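Local coordinates for protein glycosyltransferase (Streptomyces halstedii, PDB 3WAG) that belongs to the GT-B glycosyltransferases and holds thymidine-5'-diphosphate in the cleft between its two Rossmann-like domains, at residues 7-12 with 36-41; 12-17 with 41-46; 228-233 with 306-311. All coordinates share one frame; numbering follows the deposited sequence.

Contact 1 (7-12 with 36-41); sequences VFANRS and HPDNVQ. With TYD (thymidine-5'-diphosphate), chain F.
Ala9 meets His36, Asp38 and Asn39 where two neighbouring strands of the N-terminal Rossmann-like sheet of this GT-B protein, 2-6 and 30-35, run out into the loops leading to helices 11-26 and 40-44. One direct hydrogen bond joins the loops: Ala9 N donates to His36 ND1 over 3.1 Å. The bond is bent, 146° at the hydrogen, and the donor is tilted from the imidazole plane. With CG beside the backbone N (chi1 -44°), the His36 ring turns its edge to the first loop, CE1 lying 3.6 Å from Phe8 CA. A second link runs through water, which donates to Ala9 O and to Asp38 OD2. The Asp38 carboxylate is held further by the backbone N atoms of Leu57 and Asn58. The van der Waals part centres on the Ala9 methyl, whose CB is 3.3 Å from Asp38 OD1 and 3.9 Å from Asn39 CB. The Asn39 amide lies alongside the backbone of Ala9, with CG 3.8 Å from Ala9 CA, while its ND2 is bonded to Ser35 OG. Beyond this buried junction the first loop turns into helix 11-26, N-capped by Asn10 through OD1 to His13 N. In the first turn, Ser12 OG donates to O2A of thymidine-5'-diphosphate over 2.6 Å.

Contact 2 (12-17 with 41-46); sequences SHLYNM and QAISDS. With TYD (thymidine-5'-diphosphate), chain F.
Leu14 carries most of this contact, reaching from helix 11-26 across to helix 40-44 and the turn after it. Its CG stands anti to the backbone N (chi1 165°), which carries the branched end toward helix 40-44. CD2 does most of the touching: it sits 3.6 Å from Ala42 CB and 3.8 Å from Ile43 CG1, covering the backbone between those residues as well. The other branch is more distant, with Leu14 CD1 4.2 Å from Ile43 CG1. Ile43 also packs on Ile33 and Ser35 of strand 30-35, which ties the contact to the sheet. Ala42, on the helix surface facing Leu14, also packs on Arg11.

Both helices follow parallel strands of the N-terminal Rossmann-like domain and lie side by side against its sheet, as the first two helices of such a beta-alpha-beta-alpha succession do.

Ser46 closes the far end. Its hydroxyl turns back and donates to Ala42 O over 2.9 Å, at a C=O...donor angle of 155°, so the hydroxyl is satisfied within its own segment, by the carbonyl four residues back, although OG lies among apolar neighbours. Leu14 CD2 is 4.4 Å from Ser46 OG, and Tyr15 CE1 comes to 4.2 Å from the same oxygen. The Tyr15 ring spans two environments: an edge carbon, CD2, lies 4.1 Å from C5' of thymidine-5'-diphosphate, and the ring meets Phe229 edge-to-face. On the outer side of helix 40-44, Gln41 NE2 donates to Asp45 OD1 over 2.6 Å, arriving from above the carboxylate plane, and Asp45 packs against Asp45 of the second subunit.

Contact 3 (228-233 with 306-311); sequences PFNGPA and PLHALL. With TYD (thymidine-5'-diphosphate), chain F; PO4 (phosphate ion), chain G.
Asn230 and His308 come together through contrasting first torsions. In Asn230, CG lies beside the backbone N (chi1 -59°), directing the amide toward the 306-311 segment; in His308, CG sits between the backbone N and the carbonyl carbon (chi1 51°), which folds the imidazole back toward the other segment. Amide and imidazole lie nearly in one plane, running in opposite senses, though the modelled spacing from ND2 to the ring edge is doubtfully short. The amide oxygen has two partners: Asn230 OD1 accepts from O3' of thymidine-5'-diphosphate over 2.9 Å and also from Asn328 ND2. Here the loop 228-233, which follows the N-terminal sheet, faces the C-terminal Rossmann-like domain across the interdomain cleft of the GT-B fold, where the nucleotide lies. At the start of the short helix 307-310, which may slightly polarise the thymine carbonyl, Leu307 N donates to its O2 over 2.9 Å at 160°. Leu307 CD2 lies over the face of the same pyrimidine, 3.6 Å from its C2. A phosphate ion, probably from the crystallisation liquor, occupies the other end of the contact: Asn230 N donates to its O4 over 2.8 Å, while its O3 stands 3.4 Å above the centre of the His308 ring. At the edge of that ring lies Ala233 CB, which also packs on Pro306 CB at 4.0 Å.

Contacts 1 and 2 adjoin in the N-terminal Rossmann-like domain, their centres 7 Å apart: contact 1 joins the loops that lead into helices 11-26 and 40-44, contact 2 the helices themselves. They share Ser12 and Gln41, and their segments alternate along the chain. Contact 3 follows both and spans the two domains; its centre is 14 Å from that of contact 2 and 20 Å from that of contact 1. Contact 2 reaches it through Tyr15, whose OH packs on Gly231 and Pro232. Thymidine-5'-diphosphate is touched by all three, so helices 11-26 and 307-310 together line one interdomain site. All three also border the second subunit, contact 1 through Val40 alone.

Contact 1 (7-12 with 36-41)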
# COMPACT_ATOMS: atom_id res chain seq x y z
N VAL B 7 -10.29 12.46 -1.33
CA VAL B 7 -11.38 11.81 -2.09
C VAL B 7 -12.59 11.75 -1.17
O VAL B 7 -12.39 11.57 0.03
CB VAL B 7 -10.97 10.41 -2.63
CG1 VAL B 7 -10.47 9.49 -1.49
CG2 VAL B 7 -12.09 9.76 -3.44
N PHE B 8 -13.80 11.93 -1.71
CA PHE B 8 -15.05 11.72 -0.96
C PHE B 8 -15.15 10.26 -0.51
O PHE B 8 -14.50 9.37 -1.10
CB PHE B 8 -16.30 12.23 -1.73
CG PHE B 8 -16.73 11.35 -2.88
CD1 PHE B 8 -16.12 11.42 -4.11
CD2 PHE B 8 -17.81 10.45 -2.74
CE1 PHE B 8 -16.51 10.62 -5.18
CE2 PHE B 8 -18.21 9.64 -3.80
CZ PHE B 8 -17.55 9.71 -5.02
N ALA B 9 -15.91 10.00 0.54
CA ALA B 9 -16.09 8.62 1.05
C ALA B 9 -16.81 7.65 0.10
O ALA B 9 -18.03 7.51 0.12
CB ALA B 9 -16.77 8.61 2.43
N ASN B 10 -16.01 6.94 -0.70
CA ASN B 10 -16.46 5.98 -1.67
C ASN B 10 -15.27 5.14 -1.95
O ASN B 10 -14.19 5.65 -2.37
CB ASN B 10 -16.87 6.69 -2.95
CG ASN B 10 -17.17 5.71 -4.07
OD1 ASN B 10 -16.27 5.10 -4.67
ND2 ASN B 10 -18.44 5.54 -4.35
N ARG B 11 -15.43 3.84 -1.76
CA ARG B 11 -14.36 2.89 -2.00
C ARG B 11 -13.77 2.86 -3.38
O ARG B 11 -12.55 2.70 -3.51
CB ARG B 11 -14.76 1.46 -1.62
CG ARG B 11 -14.16 0.99 -0.31
CD ARG B 11 -14.52 -0.48 0.03
NE ARG B 11 -15.93 -0.76 -0.27
CZ ARG B 11 -16.95 -0.54 0.57
NH1 ARG B 11 -16.74 -0.07 1.80
NH2 ARG B 11 -18.20 -0.79 0.17
N SER B 12 -14.60 2.94 -4.42
CA SER B 12 -14.10 2.93 -5.81
C SER B 12 -13.29 4.16 -6.14
O SER B 12 -12.32 4.07 -6.85
CB SER B 12 -15.27 2.86 -6.82
OG SER B 12 -15.78 1.56 -6.69
N HIS B 36 -13.92 11.70 4.30
CA HIS B 36 -14.86 11.56 5.40
C HIS B 36 -14.52 10.41 6.31
O HIS B 36 -13.87 9.46 5.90
CB HIS B 36 -16.30 11.46 4.93
CG HIS B 36 -16.66 12.45 3.85
ND1 HIS B 36 -16.23 12.31 2.55
CD2 HIS B 36 -17.40 13.63 3.90
CE1 HIS B 36 -16.71 13.35 1.81
NE2 HIS B 36 -17.43 14.15 2.63
N PRO B 37 -14.97 10.47 7.58
CA PRO B 37 -14.59 9.41 8.53
C PRO B 37 -15.05 8.03 8.14
O PRO B 37 -14.35 7.06 8.50
CB PRO B 37 -15.23 9.88 9.86
CG PRO B 37 -15.24 11.40 9.71
CD PRO B 37 -15.58 11.63 8.26
N ASP B 38 -16.16 7.93 7.38
CA ASP B 38 -16.58 6.61 6.94
C ASP B 38 -15.66 5.95 5.91
O ASP B 38 -15.91 4.82 5.53
CB ASP B 38 -18.06 6.55 6.43
CG ASP B 38 -18.44 7.69 5.50
OD1 ASP B 38 -17.80 8.74 5.55
OD2 ASP B 38 -19.44 7.55 4.76
N ASN B 39 -14.64 6.66 5.45
CA ASN B 39 -13.69 6.05 4.48
C ASN B 39 -12.39 5.70 5.17
O ASN B 39 -11.53 5.17 4.57
CB ASN B 39 -13.35 7.02 3.34
CG ASN B 39 -13.17 6.32 1.98
OD1 ASN B 39 -13.54 5.17 1.80
ND2 ASN B 39 -12.58 7.06 1.01
N VAL B 40 -12.26 6.00 6.44
CA VAL B 40 -11.01 5.74 7.13
C VAL B 40 -10.63 4.26 7.11
O VAL B 40 -9.48 3.90 6.78
CB VAL B 40 -11.01 6.34 8.55
CG1 VAL B 40 -9.83 5.77 9.41
CG2 VAL B 40 -10.96 7.86 8.46
N GLN B 41 -11.56 3.38 7.40
CA GLN B 41 -11.21 2.00 7.42
C GLN B 41 -10.71 1.55 6.06
O GLN B 41 -9.74 0.76 5.99
CB GLN B 41 -12.39 1.12 7.86
CG GLN B 41 -12.01 -0.38 8.03
CD GLN B 41 -10.92 -0.57 9.07
OE1 GLN B 41 -11.08 -0.15 10.20
NE2 GLN B 41 -9.76 -1.17 8.67
PA TYD F . -15.96 -1.86 -8.68
O1A TYD F . -17.07 -2.92 -8.72
O2A TYD F . -16.24 -0.38 -8.42
O3A TYD F . -15.34 -1.99 -10.20
PB TYD F . -15.56 -0.96 -11.45
O1B TYD F . -17.00 -0.43 -11.36
O2B TYD F . -15.19 -1.84 -12.68
O3B TYD F . -14.61 0.22 -11.08
O5' TYD F . -14.82 -2.31 -7.59
C5' TYD F . -13.45 -1.83 -7.50
C4' TYD F . -12.43 -2.82 -8.12
O4' TYD F . -12.57 -4.17 -7.60
C3' TYD F . -12.47 -2.99 -9.65
O3' TYD F . -11.14 -2.77 -10.15
C2' TYD F . -12.85 -4.44 -9.92
C1' TYD F . -12.36 -5.14 -8.64
N1 TYD F . -13.12 -6.37 -8.40
C2 TYD F . -12.47 -7.63 -8.31
O2 TYD F . -11.22 -7.74 -8.40
N3 TYD F . -13.20 -8.76 -8.13
C4 TYD F . -14.56 -8.75 -8.04
O4 TYD F . -15.15 -9.84 -7.86
C5 TYD F . -15.26 -7.44 -8.12
C5M TYD F . -16.76 -7.30 -8.01
C6 TYD F . -14.47 -6.30 -8.30
O HOH W 1 -19.94 7.31 2.11

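Contact 2 (12-17 with 41-46)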
# COMPACT_ATOMS: atom_id res chain seq x y z
N SER B 12 -14.60 2.94 -4.42
CA SER B 12 -14.10 2.93 -5.81
C SER B 12 -13.29 4.16 -6.14
O SER B 12 -12.32 4.07 -6.85
CB SER B 12 -15.27 2.86 -6.82
OG SER B 12 -15.78 1.56 -6.69
N HIS B 13 -13.75 5.33 -5.70
CA HIS B 13 -13.01 6.53 -6.04
C HIS B 13 -11.73 6.53 -5.21
O HIS B 13 -10.73 7.04 -5.67
CB HIS B 13 -13.85 7.75 -5.78
CG HIS B 13 -14.86 8.03 -6.88
ND1 HIS B 13 -14.69 9.03 -7.76
CD2 HIS B 13 -16.06 7.39 -7.22
CE1 HIS B 13 -15.74 9.03 -8.65
NE2 HIS B 13 -16.57 8.03 -8.30
N LEU B 14 -11.73 5.92 -4.01
CA LEU B 14 -10.46 5.75 -3.26
C LEU B 14 -9.46 4.86 -3.99
O LEU B 14 -8.28 5.18 -4.13
CB LEU B 14 -10.70 5.17 -1.87
CG LEU B 14 -9.50 4.59 -1.07
CD1 LEU B 14 -8.37 5.58 -0.92
CD2 LEU B 14 -9.95 4.12 0.32
N TYR B 15 -9.94 3.69 -4.38
CA TYR B 15 -9.08 2.66 -4.98
C TYR B 15 -8.47 3.25 -6.23
O TYR B 15 -7.32 2.91 -6.59
CB TYR B 15 -9.94 1.45 -5.42
CG TYR B 15 -10.31 0.56 -4.26
CD1 TYR B 15 -10.00 0.90 -2.94
CD2 TYR B 15 -10.95 -0.61 -4.51
CE1 TYR B 15 -10.35 0.07 -1.91
CE2 TYR B 15 -11.34 -1.42 -3.51
CZ TYR B 15 -11.02 -1.11 -2.23
OH TYR B 15 -11.44 -2.00 -1.32
N ASN B 16 -9.25 4.03 -6.96
CA ASN B 16 -8.76 4.68 -8.15
C ASN B 16 -7.36 5.38 -7.85
O ASN B 16 -6.48 5.40 -8.71
CB ASN B 16 -9.79 5.69 -8.64
CG ASN B 16 -9.36 6.43 -9.90
OD1 ASN B 16 -9.25 7.67 -9.93
ND2 ASN B 16 -9.19 5.70 -10.96
N MET B 17 -7.19 5.92 -6.65
CA MET B 17 -6.00 6.71 -6.34
C MET B 17 -5.04 5.98 -5.39
O MET B 17 -3.97 6.50 -5.07
CB MET B 17 -6.41 8.06 -5.79
CG MET B 17 -7.00 8.06 -4.38
SD MET B 17 -7.02 9.69 -3.65
CE MET B 17 -7.56 10.63 -5.08
N GLN B 41 -11.56 3.38 7.40
CA GLN B 41 -11.21 2.00 7.42
C GLN B 41 -10.71 1.55 6.06
O GLN B 41 -9.74 0.76 5.99
CB GLN B 41 -12.39 1.12 7.86
CG GLN B 41 -12.01 -0.38 8.03
CD GLN B 41 -10.92 -0.57 9.07
OE1 GLN B 41 -11.08 -0.15 10.20
NE2 GLN B 41 -9.76 -1.17 8.67
N ALA B 42 -11.41 1.96 4.99
CA ALA B 42 -10.99 1.62 3.63
C ALA B 42 -9.55 2.14 3.36
O ALA B 42 -8.75 1.45 2.69
CB ALA B 42 -11.97 2.20 2.62
N ILE B 43 -9.22 3.31 3.92
CA ILE B 43 -7.93 3.91 3.65
C ILE B 43 -6.87 3.07 4.35
O ILE B 43 -5.90 2.69 3.72
CB ILE B 43 -7.85 5.42 4.04
CG1 ILE B 43 -8.78 6.29 3.16
CG2 ILE B 43 -6.39 5.87 3.93
CD1 ILE B 43 -9.08 7.66 3.73
N SER B 44 -7.06 2.77 5.66
CA SER B 44 -6.17 1.83 6.34
C SER B 44 -6.03 0.50 5.67
O SER B 44 -4.91 -0.05 5.64
CB SER B 44 -6.68 1.47 7.73
OG SER B 44 -6.55 2.55 8.54
N ASP B 45 -7.15 -0.09 5.24
CA ASP B 45 -7.05 -1.44 4.56
C ASP B 45 -6.29 -1.42 3.24
O ASP B 45 -6.03 -2.51 2.65
CB ASP B 45 -8.39 -2.10 4.32
CG ASP B 45 -9.17 -2.40 5.63
OD1 ASP B 45 -8.53 -2.43 6.73
OD2 ASP B 45 -10.41 -2.52 5.51
N SER B 46 -5.99 -0.20 2.77
CA SER B 46 -5.18 -0.01 1.59
C SER B 46 -3.70 0.23 1.95
O SER B 46 -2.88 0.41 1.07
CB SER B 46 -5.68 1.20 0.85
OG SER B 46 -6.98 0.93 0.47
PA TYD F . -15.96 -1.86 -8.68
O1A TYD F . -17.07 -2.92 -8.72
O2A TYD F . -16.24 -0.38 -8.42
O3A TYD F . -15.34 -1.99 -10.20
PB TYD F . -15.56 -0.96 -11.45
O1B TYD F . -17.00 -0.43 -11.36
O2B TYD F . -15.19 -1.84 -12.68
O3B TYD F . -14.61 0.22 -11.08
O5' TYD F . -14.82 -2.31 -7.59
C5' TYD F . -13.45 -1.83 -7.50
C4' TYD F . -12.43 -2.82 -8.12
O4' TYD F . -12.57 -4.17 -7.60
C3' TYD F . -12.47 -2.99 -9.65
O3' TYD F . -11.14 -2.77 -10.15
C2' TYD F . -12.85 -4.44 -9.92
C1' TYD F . -12.36 -5.14 -8.64
N1 TYD F . -13.12 -6.37 -8.40
C2 TYD F . -12.47 -7.63 -8.31
O2 TYD F . -11.22 -7.74 -8.40
N3 TYD F . -13.20 -8.76 -8.13
C4 TYD F . -14.56 -8.75 -8.04
O4 TYD F . -15.15 -9.84 -7.86
C5 TYD F . -15.26 -7.44 -8.12
C5M TYD F . -16.76 -7.30 -8.01
C6 TYD F . -14.47 -6.30 -8.30

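Contact 3 (228-233 with 306-311)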
# COMPACT_ATOMS: atom_id res chain seq x y z
N PRO B 228 -5.09 -0.58 -11.73
CA PRO B 228 -6.44 -0.71 -11.08
C PRO B 228 -6.29 -1.49 -9.80
O PRO B 228 -5.92 -2.65 -9.83
CB PRO B 228 -7.23 -1.54 -12.08
CG PRO B 228 -6.17 -2.36 -12.82
CD PRO B 228 -4.81 -1.72 -12.63
N PHE B 229 -6.51 -0.87 -8.66
CA PHE B 229 -6.31 -1.57 -7.37
C PHE B 229 -7.68 -2.29 -7.08
O PHE B 229 -8.73 -1.64 -7.15
CB PHE B 229 -5.94 -0.54 -6.29
CG PHE B 229 -5.90 -1.10 -4.86
CD1 PHE B 229 -4.92 -2.01 -4.46
CD2 PHE B 229 -6.84 -0.65 -3.91
CE1 PHE B 229 -4.89 -2.49 -3.16
CE2 PHE B 229 -6.81 -1.10 -2.60
CZ PHE B 229 -5.84 -2.03 -2.22
N ASN B 230 -7.65 -3.57 -6.75
CA ASN B 230 -8.85 -4.38 -6.57
C ASN B 230 -9.21 -4.58 -5.12
O ASN B 230 -10.11 -5.34 -4.81
CB ASN B 230 -8.65 -5.71 -7.28
CG ASN B 230 -8.39 -5.52 -8.76
OD1 ASN B 230 -8.96 -4.60 -9.42
ND2 ASN B 230 -7.51 -6.33 -9.29
N GLY B 231 -8.52 -3.88 -4.22
CA GLY B 231 -8.87 -3.93 -2.79
C GLY B 231 -8.17 -5.09 -2.10
O GLY B 231 -7.31 -5.75 -2.72
N PRO B 232 -8.52 -5.34 -0.81
CA PRO B 232 -8.10 -6.50 0.02
C PRO B 232 -8.05 -7.85 -0.79
O PRO B 232 -8.95 -8.14 -1.57
CB PRO B 232 -9.20 -6.53 1.13
CG PRO B 232 -10.31 -5.67 0.62
CD PRO B 232 -9.61 -4.59 -0.15
N ALA B 233 -7.01 -8.66 -0.67
CA ALA B 233 -6.94 -9.87 -1.50
C ALA B 233 -6.27 -11.05 -0.84
O ALA B 233 -5.14 -10.97 -0.35
CB ALA B 233 -6.32 -9.57 -2.87
N PRO B 306 -10.31 -11.71 -6.63
CA PRO B 306 -9.37 -10.65 -7.07
C PRO B 306 -9.06 -10.80 -8.53
O PRO B 306 -8.46 -11.79 -8.94
CB PRO B 306 -8.14 -10.84 -6.20
CG PRO B 306 -8.30 -12.13 -5.48
CD PRO B 306 -9.74 -12.59 -5.60
N LEU B 307 -9.48 -9.81 -9.33
CA LEU B 307 -9.35 -9.91 -10.78
C LEU B 307 -7.89 -10.13 -11.27
O LEU B 307 -7.64 -10.92 -12.17
CB LEU B 307 -9.96 -8.66 -11.41
CG LEU B 307 -11.31 -8.74 -12.11
CD1 LEU B 307 -12.04 -10.04 -11.86
CD2 LEU B 307 -12.16 -7.47 -11.90
N HIS B 308 -6.93 -9.42 -10.69
CA HIS B 308 -5.50 -9.62 -11.07
C HIS B 308 -5.01 -11.04 -10.86
O HIS B 308 -4.07 -11.49 -11.55
CB HIS B 308 -4.61 -8.66 -10.30
CG HIS B 308 -4.86 -8.69 -8.79
ND1 HIS B 308 -4.05 -9.33 -7.94
CD2 HIS B 308 -5.92 -8.13 -8.01
CE1 HIS B 308 -4.52 -9.16 -6.65
NE2 HIS B 308 -5.67 -8.46 -6.72
N ALA B 309 -5.61 -11.77 -9.91
CA ALA B 309 -5.25 -13.19 -9.75
C ALA B 309 -6.01 -14.11 -10.68
O ALA B 309 -5.48 -15.13 -11.02
CB ALA B 309 -5.34 -13.71 -8.31
N LEU B 310 -7.25 -13.74 -11.03
CA LEU B 310 -8.10 -14.55 -11.93
C LEU B 310 -7.83 -14.35 -13.43
O LEU B 310 -7.70 -15.31 -14.19
CB LEU B 310 -9.61 -14.33 -11.63
CG LEU B 310 -10.61 -15.03 -12.57
CD1 LEU B 310 -10.50 -16.55 -12.53
CD2 LEU B 310 -12.03 -14.67 -12.16
N LEU B 311 -7.76 -13.11 -13.87
CA LEU B 311 -7.69 -12.82 -15.30
C LEU B 311 -6.56 -13.51 -16.13
O LEU B 311 -6.82 -13.85 -17.29
CB LEU B 311 -7.73 -11.29 -15.59
CG LEU B 311 -9.10 -10.70 -15.35
CD1 LEU B 311 -9.05 -9.21 -15.53
CD2 LEU B 311 -10.18 -11.30 -16.27
PA TYD F . -15.96 -1.86 -8.68
O1A TYD F . -17.07 -2.92 -8.72
O2A TYD F . -16.24 -0.38 -8.42
O3A TYD F . -15.34 -1.99 -10.20
PB TYD F . -15.56 -0.96 -11.45
O1B TYD F . -17.00 -0.43 -11.36
O2B TYD F . -15.19 -1.84 -12.68
O3B TYD F . -14.61 0.22 -11.08
O5' TYD F . -14.82 -2.31 -7.59
C5' TYD F . -13.45 -1.83 -7.50
C4' TYD F . -12.43 -2.82 -8.12
O4' TYD F . -12.57 -4.17 -7.60
C3' TYD F . -12.47 -2.99 -9.65
O3' TYD F . -11.14 -2.77 -10.15
C2' TYD F . -12.85 -4.44 -9.92
C1' TYD F . -12.36 -5.14 -8.64
N1 TYD F . -13.12 -6.37 -8.40
C2 TYD F . -12.47 -7.63 -8.31
O2 TYD F . -11.22 -7.74 -8.40
N3 TYD F . -13.20 -8.76 -8.13
C4 TYD F . -14.56 -8.75 -8.04
O4 TYD F . -15.15 -9.84 -7.86
C5 TYD F . -15.26 -7.44 -8.12
C5M TYD F . -16.76 -7.30 -8.01
C6 TYD F . -14.47 -6.30 -8.30
P PO4 G . -3.69 -4.94 -7.50
O1 PO4 G . -2.84 -3.77 -7.09
O2 PO4 G . -3.73 -5.18 -8.97
O3 PO4 G . -2.98 -6.10 -6.83
O4 PO4 G . -5.10 -4.70 -7.09